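Local structure of glycoside hydrolase family 43 (Halothermothrix orenii, 4QQS) at residues S25-Y30 with S258-P263; R37-W42 with F83-S88; P45-W50 with P310-N315; D290-E295 with L299-P304. The protein hydrolyses glycosidic bonds as a thermostable five-bladed beta-propeller enzyme with alpha-L-arabinofuranosidase activity. All blocks are in the same frame, centred on the assembly; numbering follows the deposited sequence.

In the fold
All four contacts belong to one five-bladed propeller. Interaction 1 joins its first and last blades. Interaction 3 lies farther out at the same junction, the two centres about 10 Å apart; Tyr-27 packs on Leu-47. Interaction 4 is the outer hairpin of the last blade. It is tied to interaction 3 by Arg-291 NH1, 2.9 Å from Pro-310 O. Interaction 2 joins the first two blades and shares the first blade's sheet with interaction 1; its centre is about 27 Å from that of interaction 4. It comes near the catalytic centre: the Phe-39 side chain is about 7 Å from that of Asp-17, the predicted proton acceptor. The others lie away from the annotated sites.

Interaction 1: residues S25-Y30 with S258-P263; sequences SRYYLY and SVTVSP
Tyr-27 reaches from the first blade of the five-bladed propeller to Thr-260, Val-261 and Pro-263 of the last. Strand 26-32 lies inside the first blade's sheet, and strand 257-261 is an outermost strand of the other. The backbones stay well apart, and between these two segments the contact is carried mainly by the tyrosine side chain.

The polar link is one hydrogen bond. Tyr-27 OH donates to Val-261 O at 2.7 Å, and the donor is tilted 17° from the carbonyl plane. Val-261 O lies at the ring edge, in the ring plane. The phenol oxygen of this buried side chain is thus satisfied by the backbone where strand 257-261 ends. CG of Tyr-27 stands anti to its carbonyl carbon (chi1 -62°), which sends the ring across toward the other blade.

The remaining contacts are van der Waals. Thr-260 OG1 is also at the ring edge, 3.6 Å from Tyr-27 CE2. Pro-263 lies against the phenol end, with its CG 4.2 Å from Tyr-27 CE1. Outside the two segments, Lys-22 of strand 16-23 touches Tyr-27 and Thr-260, and its NZ bonds to Ser-262 O and Pro-263 O.

Pro-263 N also comes within 2.9 Å of Tyr-27 OH, but this tertiary amide nitrogen has no hydrogen to share; beside it, Pro-263 CD lies 3.3 Å from the same hydroxyl oxygen.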
loop_
_atom_site.group_PDB
_atom_site.type_symbol
_atom_site.label_atom_id
_atom_site.label_comp_id
_atom_site.label_asym_id
_atom_site.label_seq_id
_atom_site.Cartn_x
_atom_site.Cartn_y
_atom_site.Cartn_z
ATOM N N SER A 25 19.657 -5.323 4.958
ATOM C CA SER A 25 20.389 -4.283 4.216
ATOM C C SER A 25 20.051 -4.226 2.722
ATOM O O SER A 25 20.759 -3.586 1.936
ATOM C CB SER A 25 21.904 -4.415 4.419
ATOM O OG SER A 25 22.239 -4.312 5.791
ATOM N N ARG A 26 18.960 -4.874 2.342
ATOM C CA ARG A 26 18.472 -4.814 0.979
ATOM C C ARG A 26 17.008 -4.390 1.022
ATOM O O ARG A 26 16.306 -4.628 2.007
ATOM C CB ARG A 26 18.600 -6.176 0.297
ATOM C CG ARG A 26 19.979 -6.800 0.351
ATOM C CD ARG A 26 21.004 -5.982 -0.371
ATOM N NE ARG A 26 20.652 -5.731 -1.762
ATOM C CZ ARG A 26 21.499 -5.261 -2.675
ATOM N NH1 ARG A 26 22.767 -5.002 -2.356
ATOM N NH2 ARG A 26 21.070 -5.056 -3.916
ATOM N N TYR A 27 16.572 -3.764 -0.061
ATOM C CA TYR A 27 15.196 -3.341 -0.234
ATOM C C TYR A 27 14.542 -4.136 -1.336
ATOM O O TYR A 27 15.127 -4.346 -2.392
ATOM C CB TYR A 27 15.141 -1.860 -0.581
ATOM C CG TYR A 27 15.703 -0.964 0.492
ATOM C CD1 TYR A 27 17.048 -0.641 0.519
ATOM C CD2 TYR A 27 14.887 -0.460 1.490
ATOM C CE1 TYR A 27 17.570 0.180 1.502
ATOM C CE2 TYR A 27 15.384 0.373 2.476
ATOM C CZ TYR A 27 16.736 0.683 2.482
ATOM O OH TYR A 27 17.284 1.515 3.437
ATOM N N TYR A 28 13.302 -4.529 -1.074
ATOM C CA TYR A 28 12.502 -5.318 -2.004
ATOM C C TYR A 28 11.206 -4.580 -2.257
ATOM O O TYR A 28 10.461 -4.292 -1.322
ATOM C CB TYR A 28 12.227 -6.714 -1.435
ATOM C CG TYR A 28 13.517 -7.426 -1.140
ATOM C CD1 TYR A 28 14.180 -8.125 -2.134
ATOM C CD2 TYR A 28 14.108 -7.358 0.116
ATOM C CE1 TYR A 28 15.376 -8.760 -1.885
ATOM C CE2 TYR A 28 15.314 -7.979 0.378
ATOM C CZ TYR A 28 15.948 -8.686 -0.626
ATOM O OH TYR A 28 17.153 -9.318 -0.360
ATOM N N LEU A 29 10.984 -4.237 -3.521
ATOM C CA LEU A 29 9.792 -3.553 -3.965
ATOM C C LEU A 29 8.887 -4.544 -4.666
ATOM O O LEU A 29 9.314 -5.224 -5.590
ATOM C CB LEU A 29 10.190 -2.444 -4.942
ATOM C CG LEU A 29 9.101 -1.877 -5.862
ATOM C CD1 LEU A 29 8.208 -1.033 -5.041
ATOM C CD2 LEU A 29 9.674 -1.077 -7.004
ATOM N N TYR A 30 7.637 -4.608 -4.224
ATOM C CA TYR A 30 6.600 -5.430 -4.827
ATOM C C TYR A 30 5.511 -4.473 -5.275
ATOM O O TYR A 30 5.215 -3.518 -4.568
ATOM C CB TYR A 30 6.030 -6.428 -3.810
ATOM C CG TYR A 30 7.071 -7.236 -3.067
ATOM C CD1 TYR A 30 7.687 -6.730 -1.934
ATOM C CD2 TYR A 30 7.450 -8.497 -3.499
ATOM C CE1 TYR A 30 8.635 -7.446 -1.246
ATOM C CE2 TYR A 30 8.406 -9.228 -2.807
ATOM C CZ TYR A 30 8.996 -8.687 -1.680
ATOM O OH TYR A 30 9.950 -9.364 -0.962
ATOM N N SER A 258 3.842 3.051 0.621
ATOM C CA SER A 258 4.423 2.363 1.761
ATOM C C SER A 258 5.450 3.288 2.415
ATOM O O SER A 258 5.632 4.432 1.980
ATOM C CB SER A 258 5.023 1.026 1.328
ATOM O OG SER A 258 5.993 1.185 0.305
ATOM N N VAL A 259 6.045 2.823 3.512
ATOM C CA VAL A 259 7.043 3.584 4.255
ATOM C C VAL A 259 8.203 2.645 4.590
ATOM O O VAL A 259 7.974 1.503 4.976
ATOM C CB VAL A 259 6.465 4.146 5.568
ATOM C CG1 VAL A 259 7.522 4.942 6.323
ATOM C CG2 VAL A 259 5.249 5.013 5.296
ATOM N N THR A 260 9.428 3.134 4.440
ATOM C CA THR A 260 10.604 2.377 4.835
ATOM C C THR A 260 11.629 3.361 5.408
ATOM O O THR A 260 11.336 4.551 5.583
ATOM C CB THR A 260 11.132 1.552 3.641
ATOM O OG1 THR A 260 12.154 0.655 4.074
ATOM C CG2 THR A 260 11.657 2.444 2.544
ATOM N N VAL A 261 12.802 2.855 5.749
ATOM C CA VAL A 261 13.850 3.646 6.362
ATOM C C VAL A 261 15.074 3.641 5.459
ATOM O O VAL A 261 15.268 2.719 4.670
ATOM C CB VAL A 261 14.178 3.097 7.770
ATOM C CG1 VAL A 261 14.880 1.754 7.692
ATOM C CG2 VAL A 261 14.967 4.079 8.569
ATOM N N SER A 262 15.895 4.680 5.582
ATOM C CA SER A 262 17.106 4.823 4.780
ATOM C C SER A 262 18.133 3.746 5.137
ATOM O O SER A 262 18.002 3.062 6.144
ATOM C CB SER A 262 17.720 6.208 5.016
ATOM O OG SER A 262 18.096 6.358 6.374
ATOM N N PRO A 263 19.172 3.597 4.311
ATOM C CA PRO A 263 20.136 2.536 4.587
ATOM C C PRO A 263 20.751 2.594 5.980
ATOM O O PRO A 263 20.971 1.541 6.559
ATOM C CB PRO A 263 21.180 2.731 3.488
ATOM C CG PRO A 263 20.374 3.224 2.328
ATOM C CD PRO A 263 19.323 4.122 2.943
#

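Interaction 2: residues R37-W42 with F83-S88; sequences RGFKVW and FYMTYS
Phe-39 sets one side of its ring, at CD2, CE2 and CZ, against Met-85 and Tyr-87, joining the first two blades of the five-bladed propeller. It is the residue most buried here, its CE2 3.4 Å from Tyr-87 CB. The two rings form an offset edge-to-face pair, the edge of Phe-39 turned to the face of Tyr-87. Their planes are at 62° and their centroids 5.4 Å apart. CG of Tyr-87 sits between its backbone N and carbonyl carbon (chi1 64°), which brings CG and CD2 beside Phe-39 CE2. Tyr-87 OH bonds elsewhere, to Asn-112 OD1. Met-85 adds a Met-aromatic contact: SD approaches Phe-39 CD2 obliquely at 4.1 Å. An alanine at Phe-39 would probably open a gap between the blades, leaving Tyr-87 and Met-85 without their aromatic partner. The Phe-39 side chain is about 7 Å from that of Asp-17, the predicted proton acceptor. Phe-71 and Pro-74 also touch Phe-39; Met-85 packs on Tyr-30 of strand 26-32, Leu-57 of strand 51-58 and Val-76 of strand 72-79.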
loop_
_atom_site.group_PDB
_atom_site.type_symbol
_atom_site.label_atom_id
_atom_site.label_comp_id
_atom_site.label_asym_id
_atom_site.label_seq_id
_atom_site.Cartn_x
_atom_site.Cartn_y
_atom_site.Cartn_z
ATOM N N ARG A 37 -1.595 -12.175 -13.642
ATOM C CA ARG A 37 -0.803 -13.331 -13.241
ATOM C C ARG A 37 -0.160 -13.301 -11.840
ATOM O O ARG A 37 -0.089 -14.330 -11.167
ATOM C CB ARG A 37 0.277 -13.536 -14.329
ATOM C CG ARG A 37 1.261 -14.649 -14.083
ATOM C CD ARG A 37 2.196 -14.842 -15.250
ATOM N NE ARG A 37 3.083 -15.951 -14.968
ATOM C CZ ARG A 37 3.758 -16.627 -15.882
ATOM N NH1 ARG A 37 3.639 -16.317 -17.167
ATOM N NH2 ARG A 37 4.544 -17.624 -15.508
ATOM N N GLY A 38 0.363 -12.163 -11.402
ATOM C CA GLY A 38 1.126 -12.152 -10.171
ATOM C C GLY A 38 1.864 -10.845 -9.982
ATOM O O GLY A 38 1.450 -9.804 -10.488
ATOM N N PHE A 39 2.958 -10.900 -9.234
ATOM C CA PHE A 39 3.649 -9.696 -8.798
ATOM C C PHE A 39 5.134 -9.784 -9.010
ATOM O O PHE A 39 5.788 -10.710 -8.523
ATOM C CB PHE A 39 3.350 -9.409 -7.319
ATOM C CG PHE A 39 1.883 -9.382 -7.030
ATOM C CD1 PHE A 39 1.119 -8.299 -7.424
ATOM C CD2 PHE A 39 1.262 -10.455 -6.420
ATOM C CE1 PHE A 39 -0.241 -8.293 -7.223
ATOM C CE2 PHE A 39 -0.105 -10.466 -6.218
ATOM C CZ PHE A 39 -0.858 -9.380 -6.618
ATOM N N LYS A 40 5.653 -8.777 -9.700
ATOM C CA LYS A 40 7.079 -8.572 -9.836
ATOM C C LYS A 40 7.684 -8.037 -8.547
ATOM O O LYS A 40 7.023 -7.389 -7.729
ATOM C CB LYS A 40 7.356 -7.586 -10.971
ATOM C CG LYS A 40 7.043 -8.144 -12.348
ATOM C CD LYS A 40 7.188 -7.113 -13.445
ATOM C CE LYS A 40 7.123 -7.774 -14.813
ATOM N NZ LYS A 40 7.032 -6.799 -15.927
ATOM N N VAL A 41 8.972 -8.318 -8.400
ATOM C CA VAL A 41 9.804 -7.791 -7.331
ATOM C C VAL A 41 11.055 -7.155 -7.939
ATOM O O VAL A 41 11.620 -7.676 -8.901
ATOM C CB VAL A 41 10.157 -8.878 -6.281
ATOM C CG1 VAL A 41 10.891 -10.057 -6.910
ATOM C CG2 VAL A 41 10.927 -8.282 -5.107
ATOM N N TRP A 42 11.439 -6.010 -7.377
ATOM C CA TRP A 42 12.667 -5.314 -7.721
ATOM C C TRP A 42 13.504 -5.199 -6.448
ATOM O O TRP A 42 12.967 -5.101 -5.338
ATOM C CB TRP A 42 12.386 -3.910 -8.253
ATOM C CG TRP A 42 11.595 -3.801 -9.525
ATOM C CD1 TRP A 42 12.093 -3.483 -10.755
ATOM C CD2 TRP A 42 10.175 -3.968 -9.705
ATOM N NE1 TRP A 42 11.083 -3.431 -11.679
ATOM C CE2 TRP A 42 9.897 -3.723 -11.067
ATOM C CE3 TRP A 42 9.110 -4.271 -8.848
ATOM C CZ2 TRP A 42 8.613 -3.788 -11.595
ATOM C CZ3 TRP A 42 7.832 -4.327 -9.383
ATOM C CH2 TRP A 42 7.598 -4.087 -10.737
ATOM N N PHE A 83 8.761 -14.808 5.244
ATOM C CA PHE A 83 8.085 -13.725 4.545
ATOM C C PHE A 83 6.655 -14.104 4.245
ATOM O O PHE A 83 6.391 -15.188 3.742
ATOM C CB PHE A 83 8.837 -13.361 3.264
ATOM C CG PHE A 83 10.249 -12.946 3.520
ATOM C CD1 PHE A 83 11.259 -13.890 3.617
ATOM C CD2 PHE A 83 10.563 -11.619 3.740
ATOM C CE1 PHE A 83 12.553 -13.508 3.900
ATOM C CE2 PHE A 83 11.863 -11.237 4.016
ATOM C CZ PHE A 83 12.849 -12.184 4.093
ATOM N N TYR A 84 5.734 -13.206 4.570
ATOM C CA TYR A 84 4.318 -13.377 4.270
ATOM C C TYR A 84 3.878 -12.274 3.325
ATOM O O TYR A 84 4.134 -11.103 3.569
ATOM C CB TYR A 84 3.460 -13.308 5.530
ATOM C CG TYR A 84 3.593 -14.495 6.444
ATOM C CD1 TYR A 84 4.590 -14.554 7.393
ATOM C CD2 TYR A 84 2.697 -15.553 6.371
ATOM C CE1 TYR A 84 4.704 -15.622 8.245
ATOM C CE2 TYR A 84 2.809 -16.639 7.219
ATOM C CZ TYR A 84 3.816 -16.665 8.157
ATOM O OH TYR A 84 3.948 -17.726 9.025
ATOM N N MET A 85 3.200 -12.674 2.252
ATOM C CA MET A 85 2.650 -11.756 1.277
ATOM C C MET A 85 1.131 -11.799 1.320
ATOM O O MET A 85 0.535 -12.864 1.238
ATOM C CB MET A 85 3.096 -12.124 -0.134
ATOM C CG MET A 85 2.569 -11.166 -1.207
ATOM S SD MET A 85 2.994 -11.620 -2.899
ATOM C CE MET A 85 4.746 -11.261 -2.938
ATOM N N THR A 86 0.511 -10.636 1.441
ATOM C CA THR A 86 -0.906 -10.499 1.166
ATOM C C THR A 86 -1.071 -9.880 -0.208
ATOM O O THR A 86 -0.207 -9.141 -0.684
ATOM C CB THR A 86 -1.617 -9.608 2.212
ATOM O OG1 THR A 86 -0.913 -8.370 2.351
ATOM C CG2 THR A 86 -1.701 -10.298 3.561
ATOM N N TYR A 87 -2.194 -10.184 -0.844
ATOM C CA TYR A 87 -2.527 -9.616 -2.137
ATOM C C TYR A 87 -3.995 -9.870 -2.379
ATOM O O TYR A 87 -4.629 -10.621 -1.632
ATOM C CB TYR A 87 -1.683 -10.232 -3.257
ATOM C CG TYR A 87 -1.888 -11.713 -3.524
ATOM C CD1 TYR A 87 -1.194 -12.681 -2.808
ATOM C CD2 TYR A 87 -2.745 -12.148 -4.527
ATOM C CE1 TYR A 87 -1.332 -14.032 -3.092
ATOM C CE2 TYR A 87 -2.892 -13.492 -4.819
ATOM C CZ TYR A 87 -2.186 -14.430 -4.098
ATOM O OH TYR A 87 -2.348 -15.758 -4.428
ATOM N N SER A 88 -4.540 -9.307 -3.456
ATOM C CA SER A 88 -5.886 -9.665 -3.862
ATOM C C SER A 88 -5.911 -10.035 -5.335
ATOM O O SER A 88 -5.043 -9.636 -6.110
ATOM C CB SER A 88 -6.895 -8.556 -3.537
ATOM O OG SER A 88 -6.624 -7.369 -4.256
#

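Interaction 3: residues P45-W50 with P310-N315; sequences PNLVDW and PGPRSN
Pro-312 brings its ring up to the backbone carbonyl of Asn-46, with CG 3.4 Å from Asn-46 O. The flat side-chain amide of Asn-46 works within its own loop instead. In the amide plane, ND2 donates to Asp-49 OD2 at 2.8 Å, although it meets that carboxylate from above its plane. OD1 of Asn-46 is gripped twice. Asp-49 N donates to it at 2.9 Å, only 15° from the carbonyl plane. Val-48 N donates from above that plane, 46° out of it. These three bonds fix the rotation of the amide.

The Pro-312 ring also packs on aliphatic groups. Its CD is 3.6 Å from Val-48 CG2, the branch anti to the carbonyl carbon of Val-48. Its CG is 4.1 Å from Leu-47 CB. One water spans the contact, donating to Asn-46 O at 3.2 Å and to Pro-312 O at 2.8 Å. A glycine in place of Pro-312 would take away the ring and would probably leave a gap beside Val-48 CG2 and Leu-47 CB, and Asn-46 O without its ring neighbour. Pro-263 and Ile-289 of the last blade also touch Pro-312.

Segment 45-50 links strands 38-44 and 51-58 of the first blade, and the C-terminal tail packs against it. Within the loop, the bonds from Val-48 N and Asp-49 N to Asn-46 OD1 make an Asx turn within an Asx motif.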
loop_
_atom_site.group_PDB
_atom_site.type_symbol
_atom_site.label_atom_id
_atom_site.label_comp_id
_atom_site.label_asym_id
_atom_site.label_seq_id
_atom_site.Cartn_x
_atom_site.Cartn_y
_atom_site.Cartn_z
ATOM N N PRO A 45 19.904 -1.599 -3.159
ATOM C CA PRO A 45 20.676 -1.440 -1.924
ATOM C C PRO A 45 20.446 -0.078 -1.273
ATOM O O PRO A 45 20.892 0.146 -0.142
ATOM C CB PRO A 45 22.122 -1.537 -2.418
ATOM C CG PRO A 45 22.071 -0.918 -3.764
ATOM C CD PRO A 45 20.731 -1.343 -4.349
ATOM N N ASN A 46 19.803 0.846 -1.979
ATOM C CA ASN A 46 19.834 2.250 -1.564
ATOM C C ASN A 46 18.550 3.057 -1.792
ATOM O O ASN A 46 18.539 4.251 -1.518
ATOM C CB ASN A 46 21.013 2.963 -2.243
ATOM C CG ASN A 46 20.922 2.938 -3.757
ATOM O OD1 ASN A 46 19.888 2.578 -4.318
ATOM N ND2 ASN A 46 22.008 3.303 -4.427
ATOM N N LEU A 47 17.500 2.392 -2.268
ATOM C CA LEU A 47 16.187 2.983 -2.597
ATOM C C LEU A 47 16.163 3.773 -3.902
ATOM O O LEU A 47 15.100 4.228 -4.333
ATOM C CB LEU A 47 15.616 3.830 -1.452
ATOM C CG LEU A 47 15.200 3.070 -0.199
ATOM C CD1 LEU A 47 14.977 4.035 0.955
ATOM C CD2 LEU A 47 13.950 2.248 -0.454
ATOM N N VAL A 48 17.325 3.901 -4.546
ATOM C CA VAL A 48 17.469 4.744 -5.733
ATOM C C VAL A 48 17.667 3.914 -7.002
ATOM O O VAL A 48 16.993 4.127 -8.014
ATOM C CB VAL A 48 18.638 5.721 -5.556
ATOM C CG1 VAL A 48 18.796 6.600 -6.788
ATOM C CG2 VAL A 48 18.411 6.582 -4.321
ATOM N N ASP A 49 18.599 2.969 -6.941
ATOM C CA ASP A 49 18.918 2.105 -8.073
ATOM C C ASP A 49 18.171 0.793 -7.900
ATOM O O ASP A 49 18.316 0.133 -6.875
ATOM C CB ASP A 49 20.424 1.854 -8.122
ATOM C CG ASP A 49 21.221 3.139 -8.120
ATOM O OD1 ASP A 49 20.916 4.016 -8.953
ATOM O OD2 ASP A 49 22.126 3.285 -7.270
ATOM N N TRP A 50 17.366 0.430 -8.898
ATOM C CA TRP A 50 16.470 -0.723 -8.808
ATOM C C TRP A 50 16.703 -1.701 -9.942
ATOM O O TRP A 50 16.902 -1.293 -11.094
ATOM C CB TRP A 50 15.003 -0.284 -8.850
ATOM C CG TRP A 50 14.615 0.488 -7.639
ATOM C CD1 TRP A 50 14.632 1.840 -7.495
ATOM C CD2 TRP A 50 14.166 -0.049 -6.382
ATOM N NE1 TRP A 50 14.224 2.185 -6.231
ATOM C CE2 TRP A 50 13.938 1.041 -5.529
ATOM C CE3 TRP A 50 13.953 -1.342 -5.893
ATOM C CZ2 TRP A 50 13.482 0.881 -4.221
ATOM C CZ3 TRP A 50 13.531 -1.502 -4.597
ATOM C CH2 TRP A 50 13.300 -0.395 -3.770
ATOM N N PRO A 310 19.147 14.958 -1.891
ATOM C CA PRO A 310 20.178 14.157 -1.225
ATOM C C PRO A 310 19.762 12.695 -1.133
ATOM O O PRO A 310 18.611 12.378 -0.821
ATOM C CB PRO A 310 20.275 14.787 0.168
ATOM C CG PRO A 310 19.819 16.190 -0.028
ATOM C CD PRO A 310 18.731 16.100 -1.060
ATOM N N GLY A 311 20.696 11.803 -1.432
ATOM C CA GLY A 311 20.415 10.383 -1.397
ATOM C C GLY A 311 19.942 9.926 -0.026
ATOM O O GLY A 311 20.302 10.530 0.977
ATOM N N PRO A 312 19.124 8.864 0.029
ATOM C CA PRO A 312 18.741 8.319 1.333
ATOM C C PRO A 312 19.975 8.068 2.198
ATOM O O PRO A 312 20.950 7.494 1.717
ATOM C CB PRO A 312 18.022 7.016 0.956
ATOM C CG PRO A 312 17.432 7.312 -0.386
ATOM C CD PRO A 312 18.484 8.136 -1.082
ATOM N N ARG A 313 19.948 8.530 3.444
ATOM C CA ARG A 313 21.150 8.543 4.270
ATOM C C ARG A 313 21.718 7.148 4.462
ATOM O O ARG A 313 21.008 6.192 4.765
ATOM C CB ARG A 313 20.886 9.216 5.621
ATOM C CG ARG A 313 20.800 10.753 5.533
ATOM C CD ARG A 313 20.302 11.397 6.831
ATOM N NE ARG A 313 20.994 10.763 7.931
ATOM C CZ ARG A 313 22.197 11.074 8.376
ATOM N NH1 ARG A 313 22.816 12.169 7.959
ATOM N NH2 ARG A 313 22.737 10.300 9.295
ATOM N N SER A 314 23.038 7.087 4.317
ATOM C CA SER A 314 23.791 5.848 4.379
ATOM C C SER A 314 25.121 6.106 5.059
ATOM O O SER A 314 25.639 7.227 5.047
ATOM C CB SER A 314 24.051 5.315 2.968
ATOM O OG SER A 314 24.960 6.134 2.255
ATOM N N ASN A 315 25.678 5.059 5.649
ATOM C CA ASN A 315 27.004 5.153 6.240
ATOM C C ASN A 315 28.080 5.017 5.172
ATOM O O ASN A 315 27.778 4.676 4.026
ATOM C CB ASN A 315 27.172 4.086 7.318
ATOM C CG ASN A 315 26.380 4.404 8.565
ATOM O OD1 ASN A 315 26.413 5.534 9.058
ATOM N ND2 ASN A 315 25.648 3.419 9.073
ATOM O OXT ASN A 315 29.262 5.258 5.420
HETATM O O HOH W 1 21.087 5.795 -0.455
#

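Interaction 4: residues D290-E295 with L299-P304; sequences DRLYFE and LKVKGP
Tyr-293 and Lys-300 are an antiparallel hydrogen-bonded pair, Tyr-293 N to Lys-300 O at 2.9 Å and Lys-300 N to Tyr-293 O at 2.8 Å. Lys-302 N donates to Arg-291 O at 2.9 Å. Leu-292 with Val-301 and Phe-294 with Leu-299 are non-hydrogen-bonded pairs.

Tyr-293 and Lys-300 share one face of the sheet. Lys-300 CB lies over the Tyr-293 ring, 3.9 Å from its centroid, a CH-pi contact. The extended lysine chain runs on to a salt bridge, NZ to Glu-295 OE1 at 2.9 Å, met from above the carboxylate plane. A water joins Tyr-293 OH to Val-301 O.

The two strands form the beta hairpin 285-295/298-302, which ends the last propeller blade; 298-302 is an outermost strand.

Leu-292, Phe-294, Leu-299 and Val-301 occupy the other face. Leu-299 CG is anti to its backbone N (chi1 -177°), and its CD1 sits over the Phe-294 ring, 3.8 Å from the centroid. The same methyl is 3.6 Å from Leu-292 CD1. His-202 stacks with Phe-294, and Met-209 touches both leucines.

Farther along, a second water links Asp-290 OD1, Arg-291 N and Lys-302 O. Asp-290 OD2 bonds to Tyr-272 OH and lies 3.4 Å from CA of Pro-304, which follows a cis peptide.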
loop_
_atom_site.group_PDB
_atom_site.type_symbol
_atom_site.label_atom_id
_atom_site.label_comp_id
_atom_site.label_asym_id
_atom_site.label_seq_id
_atom_site.Cartn_x
_atom_site.Cartn_y
_atom_site.Cartn_z
ATOM N N ASP A 290 10.218 9.932 -1.234
ATOM C CA ASP A 290 10.514 11.239 -0.662
ATOM C C ASP A 290 10.563 11.128 0.857
ATOM O O ASP A 290 10.065 10.172 1.449
ATOM C CB ASP A 290 9.496 12.314 -1.113
ATOM C CG ASP A 290 9.882 13.017 -2.416
ATOM O OD1 ASP A 290 11.056 13.437 -2.562
ATOM O OD2 ASP A 290 8.980 13.198 -3.280
ATOM N N ARG A 291 11.183 12.119 1.487
ATOM C CA ARG A 291 11.376 12.109 2.926
ATOM C C ARG A 291 10.073 12.342 3.677
ATOM O O ARG A 291 9.298 13.221 3.322
ATOM C CB ARG A 291 12.426 13.150 3.319
ATOM C CG ARG A 291 13.822 12.702 2.929
ATOM C CD ARG A 291 14.917 13.741 3.256
ATOM N NE ARG A 291 16.220 13.074 3.190
ATOM C CZ ARG A 291 16.937 12.871 2.088
ATOM N NH1 ARG A 291 16.588 13.401 0.925
ATOM N NH2 ARG A 291 18.039 12.144 2.166
ATOM N N LEU A 292 9.886 11.534 4.717
ATOM C CA LEU A 292 8.712 11.537 5.577
ATOM C C LEU A 292 9.198 11.806 6.997
ATOM O O LEU A 292 10.188 11.217 7.425
ATOM C CB LEU A 292 8.069 10.151 5.518
ATOM C CG LEU A 292 6.780 9.949 6.292
ATOM C CD1 LEU A 292 5.644 10.691 5.606
ATOM C CD2 LEU A 292 6.450 8.480 6.384
ATOM N N TYR A 293 8.528 12.687 7.731
ATOM C CA TYR A 293 8.983 13.038 9.077
ATOM C C TYR A 293 7.828 13.585 9.898
ATOM O O TYR A 293 6.806 13.981 9.360
ATOM C CB TYR A 293 10.129 14.060 9.013
ATOM C CG TYR A 293 9.740 15.390 8.396
ATOM C CD1 TYR A 293 9.653 15.541 7.022
ATOM C CD2 TYR A 293 9.478 16.505 9.192
ATOM C CE1 TYR A 293 9.308 16.754 6.447
ATOM C CE2 TYR A 293 9.153 17.728 8.626
ATOM C CZ TYR A 293 9.061 17.850 7.250
ATOM O OH TYR A 293 8.716 19.054 6.668
ATOM N N PHE A 294 8.021 13.617 11.208
ATOM C CA PHE A 294 7.071 14.199 12.128
ATOM C C PHE A 294 7.607 15.534 12.649
ATOM O O PHE A 294 8.796 15.669 12.961
ATOM C CB PHE A 294 6.840 13.258 13.306
ATOM C CG PHE A 294 6.154 11.961 12.937
ATOM C CD1 PHE A 294 6.877 10.848 12.522
ATOM C CD2 PHE A 294 4.780 11.845 13.031
ATOM C CE1 PHE A 294 6.240 9.659 12.203
ATOM C CE2 PHE A 294 4.147 10.651 12.722
ATOM C CZ PHE A 294 4.871 9.565 12.303
ATOM N N GLU A 295 6.710 16.506 12.781
ATOM C CA GLU A 295 7.047 17.804 13.358
ATOM C C GLU A 295 5.811 18.336 14.062
ATOM O O GLU A 295 4.746 18.407 13.461
ATOM C CB GLU A 295 7.524 18.770 12.265
ATOM C CG GLU A 295 7.846 20.172 12.749
ATOM C CD GLU A 295 8.539 21.016 11.695
ATOM O OE1 GLU A 295 8.090 20.984 10.525
ATOM O OE2 GLU A 295 9.524 21.707 12.041
ATOM N N LEU A 299 2.441 14.508 10.729
ATOM C CA LEU A 299 3.166 13.741 9.743
ATOM C C LEU A 299 3.272 14.547 8.445
ATOM O O LEU A 299 2.258 15.029 7.931
ATOM C CB LEU A 299 2.452 12.410 9.531
ATOM C CG LEU A 299 3.100 11.428 8.567
ATOM C CD1 LEU A 299 4.526 11.086 8.990
ATOM C CD2 LEU A 299 2.242 10.158 8.470
ATOM N N LYS A 300 4.498 14.709 7.943
ATOM C CA LYS A 300 4.795 15.575 6.804
ATOM C C LYS A 300 5.658 14.854 5.779
ATOM O O LYS A 300 6.440 13.963 6.119
ATOM C CB LYS A 300 5.529 16.843 7.273
ATOM C CG LYS A 300 4.784 17.616 8.338
ATOM C CD LYS A 300 5.469 18.947 8.659
ATOM C CE LYS A 300 4.709 19.739 9.710
ATOM N NZ LYS A 300 5.298 21.090 9.917
ATOM N N VAL A 301 5.511 15.265 4.526
ATOM C CA VAL A 301 6.366 14.802 3.444
ATOM C C VAL A 301 7.065 16.001 2.827
ATOM O O VAL A 301 6.430 17.018 2.543
ATOM C CB VAL A 301 5.563 14.077 2.336
ATOM C CG1 VAL A 301 6.503 13.598 1.233
ATOM C CG2 VAL A 301 4.795 12.918 2.911
ATOM N N LYS A 302 8.373 15.887 2.630
ATOM C CA LYS A 302 9.094 16.862 1.839
ATOM C C LYS A 302 8.929 16.438 0.385
ATOM O O LYS A 302 9.699 15.645 -0.142
ATOM C CB LYS A 302 10.566 16.906 2.228
ATOM C CG LYS A 302 11.327 17.992 1.509
ATOM C CD LYS A 302 12.802 17.994 1.872
ATOM C CE LYS A 302 13.509 19.227 1.313
ATOM N NZ LYS A 302 13.187 19.450 -0.123
ATOM N N GLY A 303 7.883 16.922 -0.264
ATOM C CA GLY A 303 7.599 16.508 -1.622
ATOM C C GLY A 303 6.185 16.857 -2.033
ATOM O O GLY A 303 5.451 17.518 -1.296
ATOM N N PRO A 304 5.779 16.389 -3.205
ATOM C CA PRO A 304 6.535 15.475 -4.066
ATOM C C PRO A 304 7.620 16.200 -4.850
ATOM O O PRO A 304 7.410 17.331 -5.299
ATOM C CB PRO A 304 5.458 14.942 -5.000
ATOM C CG PRO A 304 4.509 16.097 -5.140
ATOM C CD PRO A 304 4.465 16.729 -3.779
HETATM O O HOH W 2 12.082 14.382 -0.142
HETATM O O HOH W 3 7.063 19.255 4.482
#